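Methylenetetrahydrofolate--tRNA-(uracil-5-)-methyltransferase trmFO (Thermus thermophilus, PDB 3G5S) is a folate- and FAD-dependent methyltransferase thought to form 5-methyluridine at position 54 of tRNAs. Local coordinates at residues T38-T43 with E48-N53; E227-A230 with Q235-L238; M242-L247 with G253-A258; P316-L319 with E324-E327; P366-E371 with L378-A383. All blocks are in the same frame, centred on the assembly; numbering follows the deposited sequence. Where two conformers were deposited one is given.

Contact 1: residues T38-T43 with E48-N53. With FAD (flavin-adenine dinucleotide), chain B.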
# COMPACT_ATOMS: atom_id res chain seq x y z
N THR A 38 -8.46 -11.70 15.45
CA THR A 38 -7.43 -10.68 15.52
C THR A 38 -7.97 -9.60 16.46
O THR A 38 -9.16 -9.60 16.78
CB THR A 38 -7.21 -10.02 14.15
OG1 THR A 38 -8.29 -9.12 13.89
CG2 THR A 38 -7.14 -11.07 13.05
N PRO A 39 -7.11 -8.68 16.89
CA PRO A 39 -7.60 -7.58 17.73
C PRO A 39 -8.61 -6.65 17.04
O PRO A 39 -9.27 -5.88 17.74
CB PRO A 39 -6.31 -6.81 18.07
CG PRO A 39 -5.23 -7.84 17.99
CD PRO A 39 -5.64 -8.75 16.87
N ALA A 40 -8.75 -6.71 15.72
CA ALA A 40 -9.62 -5.78 14.99
C ALA A 40 -10.93 -6.39 14.48
O ALA A 40 -11.87 -5.67 14.16
CB ALA A 40 -8.85 -5.13 13.85
N HIS A 41 -10.98 -7.72 14.39
CA HIS A 41 -12.13 -8.41 13.82
C HIS A 41 -13.16 -8.79 14.87
O HIS A 41 -12.81 -8.97 16.04
CB HIS A 41 -11.68 -9.68 13.12
CG HIS A 41 -11.05 -9.46 11.78
ND1 HIS A 41 -9.73 -9.10 11.63
CD2 HIS A 41 -11.57 -9.55 10.53
CE1 HIS A 41 -9.46 -8.99 10.34
NE2 HIS A 41 -10.56 -9.26 9.66
N GLY A 42 -14.41 -8.95 14.45
CA GLY A 42 -15.46 -9.36 15.36
C GLY A 42 -16.42 -10.41 14.81
O GLY A 42 -17.36 -10.81 15.50
N THR A 43 -16.20 -10.85 13.57
CA THR A 43 -17.13 -11.80 12.95
C THR A 43 -16.45 -13.03 12.37
O THR A 43 -15.22 -13.15 12.38
CB THR A 43 -17.95 -11.14 11.82
OG1 THR A 43 -17.17 -11.10 10.61
CG2 THR A 43 -18.37 -9.72 12.20
N GLU A 48 -14.44 -9.38 6.06
CA GLU A 48 -14.93 -8.44 7.05
C GLU A 48 -14.18 -7.11 6.92
O GLU A 48 -12.95 -7.08 6.83
CB GLU A 48 -14.74 -9.00 8.46
CG GLU A 48 -15.09 -8.01 9.56
CD GLU A 48 -14.96 -8.59 10.97
OE1 GLU A 48 -14.88 -9.82 11.14
OE2 GLU A 48 -14.94 -7.78 11.92
N ILE A 49 -14.95 -6.02 6.93
CA ILE A 49 -14.41 -4.67 6.90
C ILE A 49 -14.26 -4.21 8.34
O ILE A 49 -15.25 -4.05 9.05
CB ILE A 49 -15.37 -3.73 6.15
CG1 ILE A 49 -15.51 -4.15 4.68
CG2 ILE A 49 -14.93 -2.28 6.27
CD1 ILE A 49 -14.32 -3.76 3.82
N VAL A 50 -13.02 -4.01 8.80
CA VAL A 50 -12.80 -3.78 10.22
C VAL A 50 -12.90 -2.33 10.68
O VAL A 50 -13.02 -2.07 11.87
CB VAL A 50 -11.46 -4.39 10.72
CG1 VAL A 50 -11.44 -5.89 10.49
CG2 VAL A 50 -10.28 -3.70 10.06
N CYS A 51 -12.88 -1.38 9.75
CA CYS A 51 -12.92 0.03 10.13
C CYS A 51 -13.86 0.84 9.25
O CYS A 51 -15.05 0.54 9.17
CB CYS A 51 -11.51 0.62 10.11
SG CYS A 51 -11.30 2.13 11.08
N SER A 52 -13.34 1.86 8.58
CA SER A 52 -14.16 2.69 7.70
C SER A 52 -14.83 1.83 6.64
O SER A 52 -14.27 0.83 6.21
CB SER A 52 -13.33 3.78 7.04
OG SER A 52 -14.07 4.43 6.01
N ASN A 53 -16.02 2.23 6.20
CA ASN A 53 -16.71 1.49 5.16
C ASN A 53 -16.45 2.04 3.75
O ASN A 53 -17.11 1.64 2.80
CB ASN A 53 -18.21 1.40 5.44
CG ASN A 53 -18.91 2.74 5.33
OD1 ASN A 53 -18.29 3.79 5.49
ND2 ASN A 53 -20.21 2.71 5.06
PA FAD B . -7.40 -8.91 6.39
O1A FAD B . -7.10 -8.52 7.80
O2A FAD B . -8.63 -8.36 5.75
O5B FAD B . -7.47 -10.50 6.24
C5B FAD B . -6.49 -11.34 6.83
C4B FAD B . -7.20 -12.60 7.29
O4B FAD B . -6.24 -13.56 7.68
C3B FAD B . -8.08 -12.34 8.51
O3B FAD B . -9.39 -12.83 8.29
C2B FAD B . -7.38 -13.09 9.64
O2B FAD B . -8.24 -13.62 10.63
C1B FAD B . -6.67 -14.20 8.89
N9A FAD B . -5.45 -14.77 9.49
C8A FAD B . -4.38 -14.11 10.01
N7A FAD B . -3.44 -15.01 10.36
C5A FAD B . -3.91 -16.24 10.04
C6A FAD B . -3.38 -17.52 10.17
N6A FAD B . -2.11 -17.74 10.51
N1A FAD B . -4.13 -18.58 9.73
C2A FAD B . -5.39 -18.41 9.20
N3A FAD B . -5.92 -17.14 9.07
C4A FAD B . -5.17 -16.10 9.50
N1 FAD B . -8.05 -0.09 5.13
C2 FAD B . -8.78 0.85 4.45
O2 FAD B . -8.75 0.91 3.23
N3 FAD B . -9.56 1.75 5.16
C4 FAD B . -9.64 1.72 6.55
O4 FAD B . -10.35 2.53 7.15
C4X FAD B . -8.89 0.76 7.22
N5 FAD B . -8.92 0.69 8.60
C5X FAD B . -8.18 -0.28 9.25
C6 FAD B . -8.22 -0.35 10.64
C7 FAD B . -7.48 -1.30 11.32
C7M FAD B . -7.53 -1.37 12.82
C8 FAD B . -6.70 -2.20 10.60
C8M FAD B . -5.89 -3.24 11.32
C9 FAD B . -6.65 -2.14 9.21
C9A FAD B . -7.39 -1.18 8.52
N10 FAD B . -7.34 -1.10 7.14
C10 FAD B . -8.10 -0.14 6.50
C1' FAD B . -6.08 -1.56 6.42
C2' FAD B . -6.32 -2.68 5.40
O2' FAD B . -6.73 -2.18 4.14
C3' FAD B . -7.28 -3.75 5.92
O3' FAD B . -6.66 -4.35 7.03
C4' FAD B . -7.61 -4.82 4.88
O4' FAD B . -8.67 -5.60 5.40
C5' FAD B . -6.40 -5.68 4.53
O5' FAD B . -6.82 -6.80 3.79
P FAD B . -6.02 -8.18 3.95
O1P FAD B . -4.57 -7.99 3.67
O2P FAD B . -6.76 -9.20 3.14
O3P FAD B . -6.11 -8.51 5.52
O HOH W 1 -12.07 -2.98 14.33
O HOH W 2 -14.31 -4.83 13.23
O HOH W 3 -11.07 -9.17 6.85
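Two irregular loop segments pass each other with H41 and V50 nearest, their CA atoms 5.9 Å apart, while T43 lies against E48 further along. The extended chain of E48, its CG anti to the backbone N (chi1 174°), carries the carboxylate to the backbone of G42 and T43. G42 N bonds to OE2 at 2.8 Å, on the syn lone pair. OE1 takes two donors on one face: T43 N, 31° out of the carboxylate plane, and T43 OG1 at 2.7 Å, from well above it. With alanine in place of E48, both amides and the T43 hydroxyl would probably lose the carboxylate that gathers them.

V50 CG1 stands 3.5 Å over the centroid of the H41 ring, a CH-pi contact, and its CG2 faces flavin C7. H41 ND1 pairs with T38 OG1 at 2.7 Å; that oxygen also accepts from A40 N, an ST turn. A water lies 2.9 Å from H41 NE2 and donates to E48 O and to FAD O2A. The loop builds part of the FAD pocket, with C51 CB 3.0 Å from flavin N5. It connects strands 27-30 and 54-57; R33 bonds to T43 O, and I49 packs on helix 97-109.

Contact 2: residues E227-A230 with Q235-L238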
# COMPACT_ATOMS: atom_id res chain seq x y z
N GLU A 227 5.90 14.62 15.35
CA GLU A 227 5.12 15.56 16.13
C GLU A 227 5.35 15.35 17.62
O GLU A 227 5.26 16.29 18.41
CB GLU A 227 3.62 15.47 15.77
CG GLU A 227 2.96 14.14 16.07
CD GLU A 227 3.04 13.14 14.93
OE1 GLU A 227 3.89 13.31 14.02
OE2 GLU A 227 2.25 12.18 14.93
N GLU A 228 5.67 14.12 18.01
CA GLU A 228 6.01 13.83 19.40
C GLU A 228 7.44 14.27 19.72
O GLU A 228 7.71 14.77 20.81
CB GLU A 228 5.79 12.35 19.72
CG GLU A 228 5.94 12.00 21.20
CD GLU A 228 4.99 12.77 22.11
OE1 GLU A 228 3.91 13.20 21.64
OE2 GLU A 228 5.32 12.94 23.30
N LEU A 229 8.37 14.09 18.78
CA LEU A 229 9.71 14.64 18.95
C LEU A 229 9.64 16.14 19.20
O LEU A 229 10.34 16.67 20.06
CB LEU A 229 10.59 14.35 17.74
CG LEU A 229 11.02 12.89 17.51
CD1 LEU A 229 11.79 12.76 16.20
CD2 LEU A 229 11.85 12.37 18.68
N ALA A 230 8.79 16.83 18.45
CA ALA A 230 8.61 18.26 18.64
C ALA A 230 8.19 18.58 20.07
O ALA A 230 8.70 19.51 20.68
CB ALA A 230 7.59 18.80 17.66
N GLN A 235 15.04 21.30 20.77
CA GLN A 235 16.28 20.75 20.23
C GLN A 235 16.11 19.44 19.49
O GLN A 235 16.95 19.07 18.66
CB GLN A 235 17.29 20.52 21.35
CG GLN A 235 17.80 21.77 22.02
CD GLN A 235 18.92 21.46 22.99
OE1 GLN A 235 18.70 20.92 24.07
NE2 GLN A 235 20.14 21.78 22.58
N THR A 236 15.04 18.72 19.79
CA THR A 236 14.91 17.32 19.40
C THR A 236 15.00 17.11 17.89
O THR A 236 15.79 16.28 17.42
CB THR A 236 13.60 16.73 19.95
OG1 THR A 236 13.39 17.20 21.29
CG2 THR A 236 13.64 15.22 19.92
N LEU A 237 14.21 17.84 17.12
CA LEU A 237 14.25 17.67 15.67
C LEU A 237 15.61 18.05 15.08
O LEU A 237 16.04 17.48 14.07
CB LEU A 237 13.12 18.45 14.99
CG LEU A 237 11.72 17.90 15.25
CD1 LEU A 237 10.66 18.91 14.83
CD2 LEU A 237 11.51 16.57 14.54
N LEU A 238 16.30 18.99 15.73
CA LEU A 238 17.60 19.47 15.26
C LEU A 238 18.70 18.43 15.50
O LEU A 238 19.68 18.38 14.77
CB LEU A 238 17.96 20.80 15.93
CG LEU A 238 16.99 21.95 15.68
CD1 LEU A 238 17.38 23.16 16.52
CD2 LEU A 238 16.93 22.31 14.20
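L229 on helix 226-231 points its side chain at T236 and L237 of the next short helix, with the CA atoms of L229 and T236 5.9 Å apart. Followed outward, L229 meets the second helix at almost every step. Its CB lies 3.8 Å from T236 CG2 and 4.0 Å from L237 CD2, wedged between the two residues. CG stands anti to the carbonyl carbon (chi1 -70°), and from there the methyls part company: CD2 runs to T236 CG2 at 3.6 Å, whereas CD1 takes the other neighbour, L237 CD2, at 4.2 Å. The leucine and threonine side chains cross at about a right angle. T236 has its CG2 anti to the backbone N and its hydroxyl beside that N, which turns the methyl to the leucine tip. The hydroxyl is bonded to G233 O in the connection between the helices.

Backbone takes part as well, since L229 O approaches T236 CB at 3.3 Å. Deeper in, A230 CB meets L237 CD1 at 4.2 Å; both residues are buried and rest on L203 of helix 193-205, where L237 also touches Y196. A230 O is bonded to H200 NE2 of that same helix. What results is apolar packing between two consecutive short helices, joined by a short connection and laid together across the longer helix 193-205.

Contact 3: residues M242-L247 with G253-A258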
# COMPACT_ATOMS: atom_id res chain seq x y z
N MSE A 242 16.10 16.60 11.21
CA MSE A 242 16.34 17.89 10.59
C MSE A 242 17.79 18.36 10.77
O MSE A 242 18.12 19.50 10.44
CB MSE A 242 15.33 18.93 11.09
CG MSE A 242 13.88 18.54 10.79
SE MSE A 242 12.56 19.85 11.29
CE MSE A 242 12.96 21.18 9.94
N LYS A 243 18.65 17.49 11.27
CA LYS A 243 20.05 17.86 11.48
C LYS A 243 20.77 18.20 10.17
O LYS A 243 20.54 17.55 9.16
CB LYS A 243 20.79 16.75 12.22
CG LYS A 243 21.01 15.49 11.41
CD LYS A 243 21.53 14.38 12.31
CE LYS A 243 21.74 13.10 11.54
NZ LYS A 243 22.22 12.00 12.42
N PRO A 244 21.64 19.21 10.19
CA PRO A 244 22.35 19.64 8.99
C PRO A 244 23.76 19.07 8.88
O PRO A 244 24.53 19.49 8.02
CB PRO A 244 22.42 21.15 9.17
CG PRO A 244 22.64 21.29 10.66
CD PRO A 244 21.82 20.19 11.29
N VAL A 245 24.08 18.11 9.76
CA VAL A 245 25.42 17.55 9.87
C VAL A 245 25.99 17.09 8.52
O VAL A 245 25.37 16.29 7.83
CB VAL A 245 25.45 16.36 10.85
CG1 VAL A 245 26.85 15.81 10.97
CG2 VAL A 245 24.91 16.79 12.20
N GLY A 246 27.16 17.60 8.17
CA GLY A 246 27.84 17.18 6.96
C GLY A 246 27.32 17.78 5.66
O GLY A 246 27.74 17.38 4.58
N LEU A 247 26.40 18.75 5.77
CA LEU A 247 25.84 19.40 4.59
C LEU A 247 26.32 20.84 4.47
O LEU A 247 26.51 21.53 5.47
CB LEU A 247 24.31 19.37 4.65
CG LEU A 247 23.66 17.98 4.70
CD1 LEU A 247 22.17 18.10 5.03
CD2 LEU A 247 23.87 17.23 3.40
N GLY A 253 27.35 28.74 1.42
CA GLY A 253 28.67 28.17 1.59
C GLY A 253 28.90 27.66 3.00
O GLY A 253 30.04 27.40 3.40
N LYS A 254 27.83 27.50 3.77
CA LYS A 254 27.94 27.06 5.15
C LYS A 254 26.90 25.99 5.48
O LYS A 254 25.95 25.76 4.72
CB LYS A 254 27.79 28.23 6.11
CG LYS A 254 28.78 29.36 5.87
CD LYS A 254 28.68 30.44 6.93
CE LYS A 254 27.27 31.00 7.04
NZ LYS A 254 27.29 32.39 7.56
N GLU A 255 27.10 25.35 6.62
CA GLU A 255 26.11 24.43 7.14
C GLU A 255 24.77 25.14 7.27
O GLU A 255 24.71 26.25 7.80
CB GLU A 255 26.59 23.94 8.51
CG GLU A 255 25.80 22.81 9.12
CD GLU A 255 26.26 22.53 10.54
OE1 GLU A 255 25.89 23.31 11.44
OE2 GLU A 255 27.01 21.57 10.75
N PRO A 256 23.68 24.53 6.78
CA PRO A 256 22.37 25.15 7.01
C PRO A 256 21.97 25.03 8.48
O PRO A 256 22.53 24.22 9.22
CB PRO A 256 21.43 24.33 6.12
CG PRO A 256 22.14 23.05 5.87
CD PRO A 256 23.60 23.31 5.96
N PHE A 257 21.03 25.86 8.90
CA PHE A 257 20.55 25.76 10.27
C PHE A 257 19.84 24.42 10.50
O PHE A 257 20.11 23.72 11.47
CB PHE A 257 19.60 26.91 10.62
CG PHE A 257 19.07 26.83 12.02
CD1 PHE A 257 19.80 27.33 13.09
CD2 PHE A 257 17.86 26.20 12.27
CE1 PHE A 257 19.31 27.23 14.38
CE2 PHE A 257 17.37 26.09 13.56
CZ PHE A 257 18.10 26.61 14.61
N ALA A 258 18.94 24.07 9.59
CA ALA A 258 18.22 22.81 9.64
C ALA A 258 17.85 22.44 8.22
O ALA A 258 17.86 23.29 7.32
CB ALA A 258 16.98 22.96 10.49
O HOH W 4 28.45 19.93 9.23
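P244 meets E255 and P256 in the first layer of this contact. The CG of E255 sits 3.8 Å from P244 CB, and the carboxylate carbon lies alongside the same proline ring. That ring also meets backbone oxygens, P256 O and F257 O, the latter 3.6 Å from P244 CG. E255 reaches back over P244 because its CG is anti to the backbone N (chi1 -171°) and the chain stays extended beyond. Its OE2 then accepts from a water at 2.7 Å, and that water takes the proton of G246 N at 2.9 Å, bridging the two segments.

The backbones also meet through CA-H...O contacts. E255 CA points to L247 O at 3.4 Å with an angle of 157° at the hydrogen; A258 CA lies as near the carbonyl oxygen of selenomethionine M242, but that contact is much more bent, at 125°. The reason for the bend on one side is a type II beta turn from P244 to L247, closed by L247 N on P244 O at 3.0 Å, with G246 at the corner in a positive-phi conformation that favours glycine.

One shell further out, R179 NH1 bonds to the carbonyls of K243 and V245, holding the turn. M242 packs on Y196 and F199 of helix 193-205 and pairs through its backbone with V259, while A258, at the start of strand 258-264, is backbone-bonded to M191 of the adjoining strand 187-191.

Contact 4: residues P316-L319 with E324-E327. With EDO (1,2-ethanediol), chain E.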
# COMPACT_ATOMS: atom_id res chain seq x y z
N PRO A 316 10.12 -5.45 -2.02
CA PRO A 316 11.17 -5.35 -3.04
C PRO A 316 12.25 -6.42 -2.88
O PRO A 316 12.84 -6.85 -3.88
CB PRO A 316 11.75 -3.95 -2.83
CG PRO A 316 10.65 -3.18 -2.18
CD PRO A 316 9.88 -4.16 -1.35
N ARG A 317 12.52 -6.85 -1.65
CA ARG A 317 13.52 -7.88 -1.43
C ARG A 317 12.99 -9.29 -1.71
O ARG A 317 13.76 -10.17 -2.07
CB ARG A 317 14.05 -7.82 -0.00
CG ARG A 317 14.88 -6.58 0.31
CD ARG A 317 16.08 -6.42 -0.63
NE ARG A 317 17.02 -7.54 -0.57
CZ ARG A 317 18.02 -7.63 0.30
NH1 ARG A 317 18.22 -6.66 1.19
NH2 ARG A 317 18.83 -8.68 0.28
N LEU A 318 11.69 -9.50 -1.53
CA LEU A 318 11.14 -10.86 -1.52
C LEU A 318 10.23 -11.23 -2.69
O LEU A 318 10.13 -12.41 -3.01
CB LEU A 318 10.36 -11.11 -0.23
CG LEU A 318 11.16 -11.07 1.07
CD1 LEU A 318 10.25 -11.38 2.24
CD2 LEU A 318 12.37 -12.01 1.04
N LEU A 319 9.54 -10.25 -3.27
CA LEU A 319 8.47 -10.51 -4.24
C LEU A 319 8.76 -9.96 -5.63
O LEU A 319 9.34 -8.88 -5.77
CB LEU A 319 7.15 -9.91 -3.76
CG LEU A 319 6.64 -10.35 -2.38
CD1 LEU A 319 5.36 -9.61 -2.01
CD2 LEU A 319 6.41 -11.85 -2.33
N GLU A 324 4.67 -13.45 -6.78
CA GLU A 324 5.34 -14.69 -6.43
C GLU A 324 6.64 -14.39 -5.71
O GLU A 324 7.38 -13.48 -6.09
CB GLU A 324 5.61 -15.49 -7.71
CG GLU A 324 6.05 -16.93 -7.46
CD GLU A 324 6.21 -17.73 -8.75
OE1 GLU A 324 6.26 -17.15 -9.86
OE2 GLU A 324 6.28 -18.97 -8.65
N PHE A 325 6.92 -15.15 -4.66
CA PHE A 325 8.20 -15.03 -3.97
C PHE A 325 9.34 -15.38 -4.91
O PHE A 325 9.32 -16.43 -5.56
CB PHE A 325 8.24 -15.95 -2.75
CG PHE A 325 7.51 -15.43 -1.53
CD1 PHE A 325 6.13 -15.52 -1.43
CD2 PHE A 325 8.21 -14.88 -0.47
CE1 PHE A 325 5.46 -15.06 -0.30
CE2 PHE A 325 7.55 -14.42 0.66
CZ PHE A 325 6.18 -14.52 0.74
N ARG A 326 10.34 -14.51 -4.95
CA ARG A 326 11.49 -14.70 -5.82
C ARG A 326 12.21 -16.01 -5.53
O ARG A 326 12.74 -16.64 -6.45
CB ARG A 326 12.48 -13.54 -5.66
CG ARG A 326 11.92 -12.15 -5.96
CD ARG A 326 12.99 -11.09 -5.72
NE ARG A 326 12.47 -9.73 -5.76
CZ ARG A 326 12.39 -9.00 -6.86
NH1 ARG A 326 12.76 -9.52 -8.03
NH2 ARG A 326 11.91 -7.77 -6.80
N GLU A 327 12.24 -16.42 -4.27
CA GLU A 327 12.98 -17.60 -3.85
C GLU A 327 12.08 -18.72 -3.33
O GLU A 327 12.54 -19.63 -2.65
CB GLU A 327 14.02 -17.23 -2.78
CG GLU A 327 15.01 -16.17 -3.21
CD GLU A 327 15.83 -16.57 -4.42
OE1 GLU A 327 16.09 -17.78 -4.59
OE2 GLU A 327 16.22 -15.67 -5.20
C1 EDO E . 10.46 -16.89 -9.58
O1 EDO E . 11.77 -16.51 -9.16
C2 EDO E . 9.58 -17.13 -8.37
O2 EDO E . 10.09 -18.23 -7.61
O HOH W 5 11.61 -14.72 -2.01
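L319 lays one methyl squarely over the ring of F325: CD2 is 3.7 Å from the centroid and 7° off the ring normal, a CH-pi contact made by two side chains that lie side by side and point the same way. This is the tight half. L313 and A333 press on F325 too, and its ring stacks with that of F149. Next to it, the backbones form a single beta bridge between L319 and F325, and R326 N donates to L318 O at 2.9 Å in a nearly straight bond of 169°.

The other half is looser. R326 is exposed; its chain, extended from CG to NE, runs back past the last turn of helix 315-318 and brings NH2 to P316 O in a weak bond of 3.2 Å. L319 O lies over the guanidinium face, poorly angled for bonding. A water spans L318 O and E327 N, and a 1,2-ethanediol, probably from the crystallisation liquor, donates through O1 to R326 O at 2.9 Å.

The greasy side thus relies on shape, the polar side on carbonyls at a helix end; these oxygens probably favour the positive charge of R326 electrostatically even where the hydrogen bonding is weak.

Contact 5: residues P366-E371 with L378-A383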
# COMPACT_ATOMS: atom_id res chain seq x y z
N PRO A 366 3.57 -16.79 -15.01
CA PRO A 366 2.80 -15.69 -14.40
C PRO A 366 2.75 -14.45 -15.28
O PRO A 366 3.53 -14.28 -16.22
CB PRO A 366 3.57 -15.41 -13.11
CG PRO A 366 4.96 -15.84 -13.39
CD PRO A 366 4.87 -17.00 -14.35
N VAL A 367 1.81 -13.58 -14.94
CA VAL A 367 1.59 -12.34 -15.67
C VAL A 367 1.52 -11.17 -14.69
O VAL A 367 1.41 -11.36 -13.48
CB VAL A 367 0.29 -12.41 -16.49
CG1 VAL A 367 0.42 -13.42 -17.63
CG2 VAL A 367 -0.89 -12.75 -15.60
N ALA A 368 1.58 -9.95 -15.21
CA ALA A 368 1.39 -8.76 -14.39
C ALA A 368 0.88 -7.65 -15.29
O ALA A 368 1.34 -7.51 -16.42
CB ALA A 368 2.68 -8.34 -13.72
N PRO A 369 -0.07 -6.84 -14.80
CA PRO A 369 -0.65 -5.79 -15.64
C PRO A 369 0.36 -4.68 -15.90
O PRO A 369 1.35 -4.56 -15.21
CB PRO A 369 -1.82 -5.26 -14.81
CG PRO A 369 -1.75 -5.90 -13.48
CD PRO A 369 -0.64 -6.89 -13.44
N PRO A 370 0.08 -3.86 -16.91
CA PRO A 370 1.06 -2.87 -17.38
C PRO A 370 1.20 -1.67 -16.44
O PRO A 370 0.30 -1.40 -15.63
CB PRO A 370 0.48 -2.42 -18.72
CG PRO A 370 -0.97 -2.69 -18.61
CD PRO A 370 -1.13 -3.90 -17.75
N GLU A 371 2.31 -0.96 -16.57
CA GLU A 371 2.65 0.19 -15.72
C GLU A 371 1.60 1.31 -15.75
O GLU A 371 1.48 2.06 -14.79
CB GLU A 371 4.02 0.76 -16.13
CG GLU A 371 4.10 1.21 -17.58
CD GLU A 371 5.39 1.94 -17.93
OE1 GLU A 371 6.25 2.09 -17.04
OE2 GLU A 371 5.53 2.38 -19.09
N LEU A 378 0.99 -0.38 -8.98
CA LEU A 378 1.14 -0.78 -7.59
C LEU A 378 2.09 -1.98 -7.43
O LEU A 378 3.01 -1.93 -6.63
CB LEU A 378 -0.23 -1.09 -7.02
CG LEU A 378 -0.29 -1.43 -5.54
CD1 LEU A 378 0.26 -0.31 -4.67
CD2 LEU A 378 -1.72 -1.76 -5.17
N VAL A 379 1.87 -3.04 -8.20
CA VAL A 379 2.69 -4.23 -8.01
C VAL A 379 4.11 -4.03 -8.53
O VAL A 379 5.06 -4.62 -8.01
CB VAL A 379 2.04 -5.52 -8.56
CG1 VAL A 379 0.72 -5.76 -7.85
CG2 VAL A 379 1.87 -5.48 -10.08
N ARG A 380 4.26 -3.20 -9.56
CA ARG A 380 5.59 -2.92 -10.06
C ARG A 380 6.38 -2.07 -9.04
O ARG A 380 7.59 -2.26 -8.90
CB ARG A 380 5.54 -2.36 -11.49
CG ARG A 380 5.02 -3.40 -12.48
CD ARG A 380 4.81 -2.88 -13.89
NE ARG A 380 4.14 -3.89 -14.70
CZ ARG A 380 4.75 -4.89 -15.34
NH1 ARG A 380 6.07 -5.00 -15.29
NH2 ARG A 380 4.04 -5.76 -16.04
N TYR A 381 5.69 -1.20 -8.31
CA TYR A 381 6.30 -0.48 -7.19
C TYR A 381 6.74 -1.46 -6.09
O TYR A 381 7.87 -1.38 -5.60
CB TYR A 381 5.35 0.58 -6.62
CG TYR A 381 5.92 1.34 -5.44
CD1 TYR A 381 6.63 2.52 -5.64
CD2 TYR A 381 5.76 0.88 -4.14
CE1 TYR A 381 7.16 3.23 -4.57
CE2 TYR A 381 6.31 1.57 -3.06
CZ TYR A 381 7.00 2.75 -3.29
OH TYR A 381 7.54 3.48 -2.25
N LEU A 382 5.87 -2.39 -5.71
CA LEU A 382 6.22 -3.39 -4.69
C LEU A 382 7.52 -4.09 -5.03
O LEU A 382 8.35 -4.35 -4.15
CB LEU A 382 5.10 -4.42 -4.52
CG LEU A 382 3.76 -3.93 -3.97
CD1 LEU A 382 2.78 -5.10 -3.89
CD2 LEU A 382 3.91 -3.23 -2.62
N ALA A 383 7.70 -4.41 -6.31
CA ALA A 383 8.83 -5.22 -6.73
C ALA A 383 10.12 -4.41 -6.88
O ALA A 383 11.20 -4.98 -6.81
CB ALA A 383 8.51 -5.93 -8.04
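A368 and E371 lie on an extended, irregular segment that passes one face of helix 374-384, A368 opposite V379 and E371 opposite R380, the latter pair with CA atoms 7.1 Å apart. Within it, P369 and P370 have polyproline-type backbone angles.

R380 does most of the joining. Its CG is anti to the carbonyl carbon (chi1 -65°) and the chain runs out straight to NE, which delivers the guanidinium edge to the backbone of 368-369. Two of its nitrogens close side-on upon a single oxygen: NE donates to P369 O at 2.9 Å, lying in the carbonyl plane, while NH2 comes in at 3.1 Å from above that plane (58° out of it). The oxygen itself stays within 4° of the guanidinium plane. NH2 also makes a weak bond of 3.2 Å to A368 O. A leucine in place of R380 would probably leave P369 O without these two donors and the segment less firmly fixed to the helix.

Apolar contact is slight by comparison. P369 CD faces V379 CG2 at 4.4 Å, and E371 CB approaches R380 CD, but the E371 carboxylate leads away from the arginine charge. P369 also rests on L352 of helix 343-361 and on F424 and W427 of helix 409-429, while P370 O takes a bond from S373 OG. The contact belongs to a proline-rich connection between two helices, 343-361 and 374-384, pinned by an arginine of the second helix to the carbonyls of its own lead-in.

Overall arrangement
The five contacts follow one another along the chain and fall into two touching pairs and a loner. Contact 1 forms part of the FAD pocket; its nearest atoms stay about 16 Å from contact 5 and 17 Å from contact 2. Contacts 2 and 3 adjoin, centres 16 Å apart, through a probable hydrogen bond from M242 N to L237 O and the packing of L238 on F257 and A258; the side chain of L229 in contact 2 lies about 8 Å from the bound glutathione. Contacts 4 and 5 sit closer still, 12 Å between centres, with R326 NH2 2.9 Å from A383 O. Contact 3 is farthest from contact 1, 46 Å between centres.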